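Local atomic coordinates of peptidoglycan D,D-transpeptidase PbpA (Mycobacterium tuberculosis, PDB entry 3UN7), a protein that probably cross-links the peptide stems of peptidoglycan as a penicillin-sensitive serine D,D-transpeptidase and helps to regulate cell length. Residues A[103-108]-A[340-345]; A[107-112]-A[141-146]; A[292-297]-A[311-316]; A[331-336]-A[359-364]; A[335-340]-A[353-358]. One frame throughout, in Å; residues are numbered along the deposited sequence.

Contact 1. Residues A[103-108]-A[340-345]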
# COMPACT_ATOMS: atom_id res chain seq x y z
N GLY A 103 13.07 -2.72 -25.55
CA GLY A 103 13.40 -1.53 -24.78
C GLY A 103 13.42 -1.83 -23.30
O GLY A 103 13.16 -2.96 -22.89
N ASN A 104 13.72 -0.81 -22.50
CA ASN A 104 13.87 -0.95 -21.05
C ASN A 104 12.80 -0.18 -20.29
O ASN A 104 12.37 0.89 -20.72
CB ASN A 104 15.23 -0.42 -20.60
CG ASN A 104 16.30 -1.50 -20.58
OD1 ASN A 104 16.23 -2.50 -21.30
ND2 ASN A 104 17.32 -1.29 -19.72
N VAL A 105 12.43 -0.73 -19.14
CA VAL A 105 11.47 -0.10 -18.24
C VAL A 105 12.19 0.23 -16.95
O VAL A 105 12.62 -0.66 -16.22
CB VAL A 105 10.30 -1.05 -17.93
CG1 VAL A 105 9.39 -0.44 -16.83
CG2 VAL A 105 9.53 -1.38 -19.19
N ASP A 106 12.28 1.52 -16.66
CA ASP A 106 12.92 2.03 -15.46
C ASP A 106 11.85 2.36 -14.42
O ASP A 106 11.16 3.36 -14.54
CB ASP A 106 13.72 3.28 -15.82
CG ASP A 106 15.00 2.96 -16.58
OD1 ASP A 106 15.27 1.76 -16.87
OD2 ASP A 106 15.76 3.92 -16.89
N THR A 107 11.70 1.50 -13.42
CA THR A 107 10.69 1.71 -12.37
C THR A 107 11.10 2.78 -11.36
O THR A 107 12.24 3.23 -11.33
CB THR A 107 10.32 0.40 -11.61
OG1 THR A 107 11.40 0.04 -10.74
CG2 THR A 107 10.08 -0.74 -12.58
N THR A 108 10.14 3.18 -10.54
CA THR A 108 10.37 4.17 -9.49
C THR A 108 10.85 3.52 -8.19
O THR A 108 11.07 4.22 -7.21
CB THR A 108 9.07 4.91 -9.15
OG1 THR A 108 8.03 3.94 -8.92
CG2 THR A 108 8.66 5.82 -10.27
N GLY A 340 8.99 5.22 -14.11
CA GLY A 340 9.56 6.56 -14.28
C GLY A 340 9.90 6.90 -15.72
O GLY A 340 9.71 8.03 -16.17
N SER A 341 10.43 5.92 -16.45
CA SER A 341 10.74 6.14 -17.85
C SER A 341 10.83 4.86 -18.66
O SER A 341 11.05 3.78 -18.13
CB SER A 341 12.01 6.99 -18.03
OG SER A 341 13.13 6.38 -17.44
N LEU A 342 10.60 5.00 -19.97
CA LEU A 342 10.76 3.94 -20.94
C LEU A 342 11.89 4.37 -21.86
O LEU A 342 11.97 5.53 -22.25
CB LEU A 342 9.47 3.77 -21.76
CG LEU A 342 8.19 3.42 -20.97
CD1 LEU A 342 6.98 3.48 -21.89
CD2 LEU A 342 8.34 2.05 -20.31
N LYS A 343 12.76 3.42 -22.21
CA LYS A 343 13.90 3.68 -23.08
C LYS A 343 13.97 2.64 -24.18
O LYS A 343 13.41 1.56 -24.05
CB LYS A 343 15.21 3.60 -22.28
CG LYS A 343 15.35 4.60 -21.14
CD LYS A 343 16.68 4.37 -20.43
CE LYS A 343 16.63 4.74 -18.95
NZ LYS A 343 15.85 5.96 -18.58
N GLY A 344 14.67 2.98 -25.26
CA GLY A 344 14.98 2.02 -26.32
C GLY A 344 16.10 1.07 -25.94
O GLY A 344 16.73 1.24 -24.90
N PRO A 345 16.38 0.06 -26.80
CA PRO A 345 17.44 -0.92 -26.57
C PRO A 345 18.80 -0.25 -26.37
O PRO A 345 19.65 -0.78 -25.66
CB PRO A 345 17.48 -1.72 -27.87
CG PRO A 345 16.69 -0.94 -28.86
CD PRO A 345 15.68 -0.19 -28.07
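Backbone hydrogen bonds between N104 and K343 run in both directions: N104 N gives to K343 O at 2.8 Å, and K343 N gives to N104 O at 3.0 Å. D106 and S341 form the next hydrogen-bonded pair. D106 O takes two donors, S341 N at 3.3 Å and G340 N at 2.9 Å.

Charged and polar side chains occupy the face that carries N104, D106, S341 and K343. The K343 chain, bent at its last torsion (chi4 -39°), crosses the D106 side chain at about a right angle and ends in a salt bridge to D106 OD2, whose exact place is uncertain. K343 NZ also donates to S341 OG at 3.0 Å, while D106 OD1 bonds T27 of strand 26-28.

Apolar contact lies on the other face. V105 and L342, a non-hydrogen-bonded pair, extend side by side in the same direction, CG2 of V105 meeting CD2 of L342 at 3.8 Å beside helix 76-79.

With 169° between the N-to-C directions of 104-107 and 340-343, the strands are antiparallel neighbours in a mixed sheet. G340 and S341 opposite D106 make a classic beta bulge, marked by D106 O taking both N-H groups.

Contact 2. Residues A[107-112]-A[141-146]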
# COMPACT_ATOMS: atom_id res chain seq x y z
N THR A 107 11.70 1.50 -13.42
CA THR A 107 10.69 1.71 -12.37
C THR A 107 11.10 2.78 -11.36
O THR A 107 12.24 3.23 -11.33
CB THR A 107 10.32 0.40 -11.61
OG1 THR A 107 11.40 0.04 -10.74
CG2 THR A 107 10.08 -0.74 -12.58
N THR A 108 10.14 3.18 -10.54
CA THR A 108 10.37 4.17 -9.49
C THR A 108 10.85 3.52 -8.19
O THR A 108 11.07 4.22 -7.21
CB THR A 108 9.07 4.91 -9.15
OG1 THR A 108 8.03 3.94 -8.92
CG2 THR A 108 8.66 5.82 -10.27
N ILE A 109 10.96 2.18 -8.18
CA ILE A 109 11.27 1.44 -6.95
C ILE A 109 12.68 1.78 -6.48
O ILE A 109 13.61 1.81 -7.28
CB ILE A 109 11.15 -0.11 -7.17
CG1 ILE A 109 9.70 -0.51 -7.51
CG2 ILE A 109 11.65 -0.91 -5.94
CD1 ILE A 109 8.71 -0.38 -6.36
N ASN A 110 12.82 2.03 -5.18
CA ASN A 110 14.14 2.17 -4.57
C ASN A 110 14.49 0.81 -3.95
O ASN A 110 13.82 0.40 -3.01
CB ASN A 110 14.12 3.30 -3.52
CG ASN A 110 15.47 3.52 -2.86
OD1 ASN A 110 16.23 2.58 -2.63
ND2 ASN A 110 15.77 4.78 -2.54
N PRO A 111 15.50 0.11 -4.49
CA PRO A 111 15.86 -1.24 -4.06
C PRO A 111 16.14 -1.33 -2.55
O PRO A 111 15.73 -2.30 -1.93
CB PRO A 111 17.12 -1.53 -4.87
CG PRO A 111 16.91 -0.77 -6.12
CD PRO A 111 16.36 0.53 -5.61
N ARG A 112 16.80 -0.31 -1.99
CA ARG A 112 17.07 -0.24 -0.55
C ARG A 112 15.76 -0.27 0.24
O ARG A 112 15.66 -0.97 1.25
CB ARG A 112 17.84 1.03 -0.19
CG ARG A 112 19.20 1.14 -0.85
CD ARG A 112 19.98 2.34 -0.34
NE ARG A 112 20.94 1.96 0.69
CZ ARG A 112 22.25 2.19 0.63
NH1 ARG A 112 22.79 2.81 -0.42
NH2 ARG A 112 23.04 1.79 1.63
N GLY A 141 4.30 11.19 -6.03
CA GLY A 141 3.56 9.96 -6.32
C GLY A 141 4.38 8.75 -6.75
O GLY A 141 3.82 7.69 -7.06
N LYS A 142 5.70 8.88 -6.78
CA LYS A 142 6.56 7.73 -7.06
C LYS A 142 6.29 6.61 -6.09
O LYS A 142 6.21 6.85 -4.88
CB LYS A 142 8.03 8.10 -6.93
CG LYS A 142 8.61 8.76 -8.12
CD LYS A 142 10.12 8.81 -7.96
CE LYS A 142 10.68 10.01 -8.67
NZ LYS A 142 12.17 10.08 -8.56
N ILE A 143 6.14 5.39 -6.62
CA ILE A 143 5.98 4.19 -5.78
C ILE A 143 7.39 3.69 -5.52
O ILE A 143 8.08 3.27 -6.44
CB ILE A 143 5.05 3.12 -6.44
CG1 ILE A 143 3.59 3.63 -6.50
CG2 ILE A 143 5.11 1.77 -5.68
CD1 ILE A 143 2.67 2.78 -7.38
N LEU A 144 7.84 3.81 -4.27
CA LEU A 144 9.22 3.53 -3.90
C LEU A 144 9.40 2.09 -3.41
O LEU A 144 10.50 1.54 -3.43
CB LEU A 144 9.71 4.53 -2.83
CG LEU A 144 9.57 6.03 -3.14
CD1 LEU A 144 9.87 6.88 -1.89
CD2 LEU A 144 10.47 6.45 -4.29
N ALA A 145 8.30 1.48 -2.97
CA ALA A 145 8.31 0.08 -2.62
C ALA A 145 6.90 -0.44 -2.76
O ALA A 145 5.93 0.26 -2.47
CB ALA A 145 8.82 -0.14 -1.18
N LEU A 146 6.83 -1.69 -3.22
CA LEU A 146 5.59 -2.41 -3.37
C LEU A 146 5.92 -3.84 -2.97
O LEU A 146 6.44 -4.61 -3.77
CB LEU A 146 5.12 -2.33 -4.83
CG LEU A 146 3.65 -2.59 -5.13
CD1 LEU A 146 2.77 -1.48 -4.54
CD2 LEU A 146 3.45 -2.68 -6.67
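T108 OG1 donates to I143 O at 2.6 Å, the shorter of the two hydrogen bonds between 107-112 and 141-146. The hydroxyl approaches from 22° outside the carbonyl plane. With chi1 at 50°, OG1 sits between the backbone N and the carbonyl carbon of its own residue, which turns it to I143 and leaves CG2 for K142. Y337 O lies within bonding range of this hydroxyl too, so the two carbonyls probably share or compete for its one proton.

The methyl CG2 of T108 lies against the aliphatic part of K142, 3.6 Å from CG. The two side chains cross obliquely; the lysine continues as an extended chain and its end leads away. T108 O, in turn, has the methyl CD2 of L144 at 3.7 Å.

Two residues on, N110 N donates to L144 O at 2.9 Å. The 107-112 segment thereby runs along the start of strand 143-149, an outermost strand of the five-stranded antiparallel sheet in the transpeptidase domain. L144 and A145 both face A135 of the adjacent strand, a classic beta bulge. N110 is the N-cap of helix 111-123, and its OD1 accepts a weak capping bond from R112 N.

I109 supplies the apolar part. Its CB is directed away overall, yet CD1 comes back to the strand (chi2 -69°), lying 3.8 Å from A145 CA and 4.2 Å from I143 CG2. Y55 and V58 of helix 52-59 also pack on the I109 side chain.

Contact 3. Residues A[292-297]-A[311-316]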
# COMPACT_ATOMS: atom_id res chain seq x y z
N SER A 292 -10.92 0.75 -3.68
CA SER A 292 -11.22 0.78 -2.26
C SER A 292 -12.58 1.42 -2.04
O SER A 292 -13.05 2.19 -2.88
CB SER A 292 -10.16 1.60 -1.50
OG SER A 292 -8.90 0.97 -1.58
N THR A 293 -13.22 1.08 -0.93
CA THR A 293 -14.60 1.52 -0.70
C THR A 293 -14.87 1.83 0.77
O THR A 293 -14.27 1.23 1.64
CB THR A 293 -15.64 0.49 -1.22
OG1 THR A 293 -16.96 1.03 -1.08
CG2 THR A 293 -15.55 -0.83 -0.46
N VAL A 294 -15.74 2.81 1.02
CA VAL A 294 -16.24 3.10 2.36
C VAL A 294 -17.47 2.23 2.68
O VAL A 294 -17.89 2.11 3.84
CB VAL A 294 -16.55 4.62 2.51
CG1 VAL A 294 -17.85 4.99 1.76
CG2 VAL A 294 -16.61 5.03 3.97
N GLY A 295 -18.06 1.62 1.65
CA GLY A 295 -19.28 0.82 1.81
C GLY A 295 -20.52 1.67 1.66
O GLY A 295 -20.43 2.90 1.63
N PRO A 296 -21.70 1.03 1.56
CA PRO A 296 -22.94 1.78 1.35
C PRO A 296 -23.46 2.50 2.60
O PRO A 296 -24.24 3.44 2.48
CB PRO A 296 -23.92 0.71 0.88
CG PRO A 296 -23.43 -0.55 1.54
CD PRO A 296 -21.94 -0.42 1.64
N ILE A 297 -23.03 2.07 3.78
CA ILE A 297 -23.48 2.66 5.07
C ILE A 297 -25.02 2.73 5.19
O ILE A 297 -25.60 3.82 5.27
CB ILE A 297 -22.83 4.07 5.34
CG1 ILE A 297 -21.33 4.11 4.96
CG2 ILE A 297 -22.99 4.44 6.80
CD1 ILE A 297 -20.68 5.49 5.10
N LYS A 311 -17.22 -2.54 9.45
CA LYS A 311 -18.34 -2.83 8.54
C LYS A 311 -17.87 -3.13 7.10
O LYS A 311 -17.20 -4.14 6.86
CB LYS A 311 -19.41 -1.72 8.59
CG LYS A 311 -20.78 -2.10 7.94
CD LYS A 311 -21.29 -3.47 8.42
CE LYS A 311 -22.61 -3.88 7.75
NZ LYS A 311 -23.76 -3.54 8.63
N ASP A 312 -18.22 -2.28 6.14
CA ASP A 312 -17.92 -2.53 4.73
C ASP A 312 -16.71 -1.72 4.20
O ASP A 312 -16.40 -1.79 3.01
CB ASP A 312 -19.13 -2.24 3.86
CG ASP A 312 -20.34 -3.09 4.22
OD1 ASP A 312 -20.22 -4.33 4.22
OD2 ASP A 312 -21.42 -2.52 4.48
N VAL A 313 -16.04 -0.97 5.05
CA VAL A 313 -14.82 -0.25 4.62
C VAL A 313 -13.72 -1.24 4.21
O VAL A 313 -13.36 -2.13 4.98
CB VAL A 313 -14.30 0.72 5.69
CG1 VAL A 313 -13.27 1.68 5.10
CG2 VAL A 313 -15.44 1.50 6.28
N ALA A 314 -13.18 -1.08 3.00
CA ALA A 314 -12.14 -1.98 2.51
C ALA A 314 -11.17 -1.18 1.64
O ALA A 314 -11.59 -0.51 0.70
CB ALA A 314 -12.77 -3.14 1.74
N LEU A 315 -9.89 -1.24 1.99
CA LEU A 315 -8.85 -0.45 1.34
C LEU A 315 -7.69 -1.35 0.94
O LEU A 315 -7.38 -2.32 1.63
CB LEU A 315 -8.30 0.59 2.33
CG LEU A 315 -8.86 2.01 2.49
CD1 LEU A 315 -10.28 2.03 2.95
CD2 LEU A 315 -7.99 2.77 3.47
N THR A 316 -7.05 -1.03 -0.18
CA THR A 316 -5.78 -1.67 -0.52
C THR A 316 -4.73 -1.03 0.38
O THR A 316 -4.93 0.08 0.85
CB THR A 316 -5.37 -1.44 -1.98
OG1 THR A 316 -5.21 -0.04 -2.23
CG2 THR A 316 -6.43 -2.02 -2.96
O HOH W 1 -7.21 1.10 -3.73
O HOH W 2 -19.15 0.81 5.76
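S292 lays its side chain over the backbone of L315, with OG 3.2 Å from L315 CA. OG lies beside its own backbone N (chi1 -65°), from where it accepts a hydrogen bond from T316 N at 3.1 Å. The segments run in nearly opposite directions and make a single antiparallel beta bridge, T293 with A314, between loops that flank helix 300-306 in the transpeptidase domain.

That bridge carries two nearly straight bonds. T293 N gives to A314 O at 2.8 Å, and A314 N returns to T293 O at 2.9 Å. T293 O also receives a CA-H...O contact from V313. The T293 hydroxyl takes no part in the bridge: OG1 accepts from G295 N in an ST turn and bonds D279, which also takes V294 N. The T293 methyl CG2 lies 3.7 Å from D312 O.

Beyond the bridge, V313 sets CG2 against V294 O, and the CG2 atoms of the two valines also meet. V313 touches P191 and F195 as well, and its side chain lies about 11 Å from that of S193, the probable acyl-ester nucleophile. D312 and P296 cross at about a right angle, D312 OD2 lying 3.6 Å from P296 CD.

T316 OG1 caps helix 317-328 at A319 N. Two waters bridge the segments. One gives a hydrogen bond to V294 O and accepts one from D312 N; the other water lies 2.7 Å from both S292 OG and T316 OG1.

Contact 4. Residues A[331-336]-A[359-364]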
# COMPACT_ATOMS: atom_id res chain seq x y z
N GLY A 331 -2.38 17.94 1.71
CA GLY A 331 -3.78 17.70 1.29
C GLY A 331 -3.95 17.39 -0.19
O GLY A 331 -5.05 17.11 -0.66
N ILE A 332 -2.85 17.44 -0.93
CA ILE A 332 -2.85 17.16 -2.38
C ILE A 332 -2.40 15.73 -2.66
O ILE A 332 -1.32 15.31 -2.24
CB ILE A 332 -2.00 18.19 -3.17
CG1 ILE A 332 -2.63 19.58 -3.08
CG2 ILE A 332 -1.86 17.79 -4.64
CD1 ILE A 332 -1.70 20.71 -3.57
N THR A 333 -3.25 14.99 -3.37
CA THR A 333 -2.95 13.63 -3.78
C THR A 333 -2.23 13.65 -5.13
O THR A 333 -2.76 14.13 -6.13
CB THR A 333 -4.22 12.77 -3.89
OG1 THR A 333 -5.02 12.94 -2.71
CG2 THR A 333 -3.85 11.28 -4.02
N MET A 334 -1.00 13.13 -5.13
CA MET A 334 -0.27 12.93 -6.37
C MET A 334 -0.63 11.55 -6.93
O MET A 334 -0.79 10.58 -6.18
CB MET A 334 1.23 13.06 -6.14
CG MET A 334 1.64 14.42 -5.54
SD MET A 334 1.25 15.84 -6.58
CE MET A 334 2.42 15.61 -7.92
N ARG A 335 -0.79 11.48 -8.25
CA ARG A 335 -1.10 10.23 -8.92
C ARG A 335 0.07 9.26 -8.74
O ARG A 335 1.21 9.58 -9.11
CB ARG A 335 -1.37 10.50 -10.41
CG ARG A 335 -1.65 9.25 -11.23
CD ARG A 335 -2.36 9.62 -12.51
NE ARG A 335 -3.65 10.22 -12.17
CZ ARG A 335 -4.45 10.87 -13.02
NH1 ARG A 335 -4.11 11.04 -14.30
NH2 ARG A 335 -5.60 11.35 -12.57
N PRO A 336 -0.20 8.09 -8.13
CA PRO A 336 0.92 7.18 -7.90
C PRO A 336 1.35 6.52 -9.20
O PRO A 336 0.53 6.19 -10.06
CB PRO A 336 0.37 6.15 -6.90
CG PRO A 336 -1.09 6.26 -6.96
CD PRO A 336 -1.48 7.56 -7.63
N ARG A 359 -5.92 15.31 -7.15
CA ARG A 359 -7.05 15.84 -6.40
C ARG A 359 -6.59 16.51 -5.10
O ARG A 359 -5.62 16.06 -4.49
CB ARG A 359 -8.01 14.69 -6.07
CG ARG A 359 -9.27 15.07 -5.34
CD ARG A 359 -10.06 13.82 -4.97
NE ARG A 359 -11.51 13.99 -5.15
CZ ARG A 359 -12.28 14.88 -4.52
NH1 ARG A 359 -11.78 15.76 -3.65
NH2 ARG A 359 -13.58 14.90 -4.78
N ARG A 360 -7.26 17.58 -4.69
CA ARG A 360 -7.11 18.06 -3.33
C ARG A 360 -8.16 17.38 -2.45
O ARG A 360 -9.37 17.55 -2.65
CB ARG A 360 -7.23 19.59 -3.22
CG ARG A 360 -7.16 20.06 -1.77
CD ARG A 360 -7.04 21.58 -1.61
NE ARG A 360 -5.69 22.08 -1.82
CZ ARG A 360 -4.66 21.92 -0.98
NH1 ARG A 360 -3.48 22.44 -1.29
NH2 ARG A 360 -4.79 21.24 0.16
N ALA A 361 -7.68 16.61 -1.46
CA ALA A 361 -8.57 15.87 -0.58
C ALA A 361 -9.07 16.75 0.56
O ALA A 361 -10.21 16.64 1.00
CB ALA A 361 -7.85 14.66 -0.01
N VAL A 362 -8.20 17.64 1.02
CA VAL A 362 -8.40 18.33 2.27
C VAL A 362 -7.60 19.64 2.19
O VAL A 362 -6.59 19.70 1.48
CB VAL A 362 -7.96 17.37 3.43
CG1 VAL A 362 -6.55 17.68 3.96
CG2 VAL A 362 -8.99 17.30 4.49
N SER A 363 -8.06 20.68 2.89
CA SER A 363 -7.39 21.98 2.87
C SER A 363 -6.01 21.85 3.52
O SER A 363 -5.76 20.88 4.24
CB SER A 363 -8.23 22.99 3.65
OG SER A 363 -8.25 22.66 5.02
N PRO A 364 -5.09 22.81 3.25
CA PRO A 364 -3.78 22.75 3.90
C PRO A 364 -3.88 22.81 5.43
O PRO A 364 -3.06 22.21 6.13
CB PRO A 364 -3.07 24.00 3.37
CG PRO A 364 -3.73 24.27 2.05
CD PRO A 364 -5.18 23.96 2.33
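I332 lies over one face of the R360 guanidinium, the two side chains crossing at a slant. Strands 332-334 and 357-360, which carry them, form a two-stranded antiparallel sheet, with I332 and R360 a non-hydrogen-bonded pair and T333 and R359 a hydrogen-bonded one.

I332 CG1 stands 3.5 Å above the guanidinium plane, offset toward its rim, and I332 CD1 reaches R360 NH1 at 3.4 Å. A bend at chi3 (-80°) swings the arginine head back beside its own chain, where R360 NH2 donates to V362 O at 2.7 Å. The acceptor is only 5° out of the guanidinium plane, so this bond helps fix the turn of the group beneath I332. G330 O is a second acceptor for R360 NH2.

On the opposite face of the sheet, T333 places its CB 3.6 Å from R359 O, while its hydroxyl bonds T326 of helix 317-328. The R359 side chain leads away from the partner strand.

Backbone bonds hold the two segments together, T333 N giving to R359 O and, just beyond the strand ends, A361 N to G331 O, each at 2.8 Å. Past the strand end, V362 CG1 packs on G331 CA at 3.8 Å.

Contact 5. Residues A[335-340]-A[353-358]. Unlike the reference sequence in segment 353-358: R355 (reference Gly).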
# COMPACT_ATOMS: atom_id res chain seq x y z
N ARG A 335 -0.79 11.48 -8.25
CA ARG A 335 -1.10 10.23 -8.92
C ARG A 335 0.07 9.26 -8.74
O ARG A 335 1.21 9.58 -9.11
CB ARG A 335 -1.37 10.50 -10.41
CG ARG A 335 -1.65 9.25 -11.23
CD ARG A 335 -2.36 9.62 -12.51
NE ARG A 335 -3.65 10.22 -12.17
CZ ARG A 335 -4.45 10.87 -13.02
NH1 ARG A 335 -4.11 11.04 -14.30
NH2 ARG A 335 -5.60 11.35 -12.57
N PRO A 336 -0.20 8.09 -8.13
CA PRO A 336 0.92 7.18 -7.90
C PRO A 336 1.35 6.52 -9.20
O PRO A 336 0.53 6.19 -10.06
CB PRO A 336 0.37 6.15 -6.90
CG PRO A 336 -1.09 6.26 -6.96
CD PRO A 336 -1.48 7.56 -7.63
N TYR A 337 2.65 6.37 -9.35
CA TYR A 337 3.15 5.71 -10.54
C TYR A 337 4.37 4.87 -10.21
O TYR A 337 5.12 5.22 -9.29
CB TYR A 337 3.46 6.71 -11.66
CG TYR A 337 4.57 7.71 -11.39
CD1 TYR A 337 5.84 7.52 -11.94
CD2 TYR A 337 4.34 8.88 -10.66
CE1 TYR A 337 6.87 8.44 -11.74
CE2 TYR A 337 5.36 9.81 -10.45
CZ TYR A 337 6.62 9.57 -11.00
OH TYR A 337 7.65 10.46 -10.82
N LEU A 338 4.54 3.79 -10.99
CA LEU A 338 5.58 2.79 -10.79
C LEU A 338 6.65 2.87 -11.86
O LEU A 338 7.75 2.34 -11.69
CB LEU A 338 4.95 1.40 -10.84
CG LEU A 338 5.80 0.16 -10.58
CD1 LEU A 338 6.46 0.30 -9.21
CD2 LEU A 338 4.87 -1.09 -10.60
N VAL A 339 6.31 3.47 -13.00
CA VAL A 339 7.25 3.54 -14.13
C VAL A 339 7.70 4.97 -14.34
O VAL A 339 6.91 5.83 -14.70
CB VAL A 339 6.66 2.92 -15.41
CG1 VAL A 339 7.67 3.04 -16.59
CG2 VAL A 339 6.35 1.43 -15.17
N GLY A 340 8.99 5.22 -14.11
CA GLY A 340 9.56 6.56 -14.28
C GLY A 340 9.90 6.90 -15.72
O GLY A 340 9.71 8.03 -16.17
N THR A 353 7.71 9.76 -17.30
CA THR A 353 6.48 10.04 -16.59
C THR A 353 6.56 11.42 -15.94
O THR A 353 7.59 11.79 -15.37
CB THR A 353 6.19 8.95 -15.54
OG1 THR A 353 6.25 7.67 -16.18
CG2 THR A 353 4.82 9.14 -14.93
N VAL A 354 5.49 12.21 -16.07
CA VAL A 354 5.40 13.51 -15.40
C VAL A 354 4.43 13.39 -14.23
O VAL A 354 3.38 12.79 -14.36
CB VAL A 354 4.96 14.64 -16.39
CG1 VAL A 354 3.72 14.24 -17.19
CG2 VAL A 354 4.71 15.96 -15.66
N ARG A 355 4.81 13.94 -13.08
CA ARG A 355 3.96 13.94 -11.89
C ARG A 355 2.67 14.74 -12.15
O ARG A 355 2.67 15.71 -12.90
CB ARG A 355 4.70 14.53 -10.69
CG ARG A 355 6.23 14.55 -10.81
CD ARG A 355 6.85 13.17 -10.63
NE ARG A 355 8.32 13.10 -10.71
CZ ARG A 355 9.19 14.03 -10.31
NH1 ARG A 355 10.49 13.81 -10.43
NH2 ARG A 355 8.78 15.17 -9.78
N TYR A 356 1.58 14.31 -11.53
CA TYR A 356 0.26 14.89 -11.75
C TYR A 356 -0.49 15.02 -10.42
O TYR A 356 -0.63 14.04 -9.69
CB TYR A 356 -0.55 14.02 -12.71
CG TYR A 356 -1.94 14.53 -13.03
CD1 TYR A 356 -2.12 15.66 -13.83
CD2 TYR A 356 -3.06 13.88 -12.54
CE1 TYR A 356 -3.41 16.13 -14.13
CE2 TYR A 356 -4.35 14.34 -12.83
CZ TYR A 356 -4.51 15.47 -13.62
OH TYR A 356 -5.78 15.94 -13.91
N GLN A 357 -0.96 16.24 -10.13
CA GLN A 357 -1.84 16.49 -8.99
C GLN A 357 -3.24 15.98 -9.32
O GLN A 357 -3.97 16.59 -10.11
CB GLN A 357 -1.93 17.98 -8.68
CG GLN A 357 -0.65 18.62 -8.22
CD GLN A 357 -0.86 20.05 -7.74
OE1 GLN A 357 -1.97 20.44 -7.36
NE2 GLN A 357 0.21 20.82 -7.73
N GLN A 358 -3.59 14.86 -8.71
CA GLN A 358 -4.83 14.16 -9.00
C GLN A 358 -6.04 14.89 -8.41
O GLN A 358 -7.06 15.09 -9.10
CB GLN A 358 -4.72 12.75 -8.43
CG GLN A 358 -5.78 11.79 -8.86
CD GLN A 358 -5.35 10.35 -8.61
OE1 GLN A 358 -5.23 9.92 -7.46
NE2 GLN A 358 -5.13 9.61 -9.69
O HOH W 3 2.17 11.84 -9.95
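Two chain stretches that link the small sheet of strands 332-334 and 357-360 to the larger mixed sheet face each other here, joined by backbone bonds near both ends. At one end R335 N donates to Y356 O at 2.9 Å, and a water runs from R335 O to Y356 N. At the other, T353 N gives to G340 O at 2.9 Å, and T353 OG1 donates to V339 O, modelled at 2.5 Å, a length to be taken with caution.

Y356 CD2 stands 3.3 Å above the R335 guanidinium plane, over its centre, and the guanidinium and ring planes are 46° apart. A bend at chi3 (-63°) turns the arginine head to this place, and the Q358 side chain lies nearby.

The T353 side chain runs back alongside that of Y337. The methyl CG2 of T353 makes a CH-pi contact over the ring, 3.9 Å from the Y337 centroid. R355, which differs from the reference sequence, lies at the hydroxyl end of the tyrosine; its weak bond from NE is doubtful because Y337 OH is crowded in the model.

Around the two segments, E322 of helix 317-328 touches P336 and Q358, L71 of helix 70-74 packs on L338 and V339, and Y337 bonds through its backbone to G141 and I143, leading into strand 143-149.

In the fold
Contact 2 is the most buried of the five, joining T108 and I109 to the outer strand of the transpeptidase sheet. The others are partly buried: contacts 4 and 5 include exposed residues (R359, R360; R355, Y356), contact 1 none. Contacts 1 and 5 share G340 and strand 339-343, and V105 packs on V339 between them. Contacts 4 and 5 share R335, P336 and strand 357-360. Contacts 1, 2 and 5 meet at T108, whose N bonds L338 O. Contact 3 stands apart, about 8 Å or more from the rest between nearest atoms, and is the one near the active site. Arginine packing marks contacts 4 and 5, a probable salt bridge contact 1; contact 3 adds waters to a single beta bridge, and contact 5 also has one.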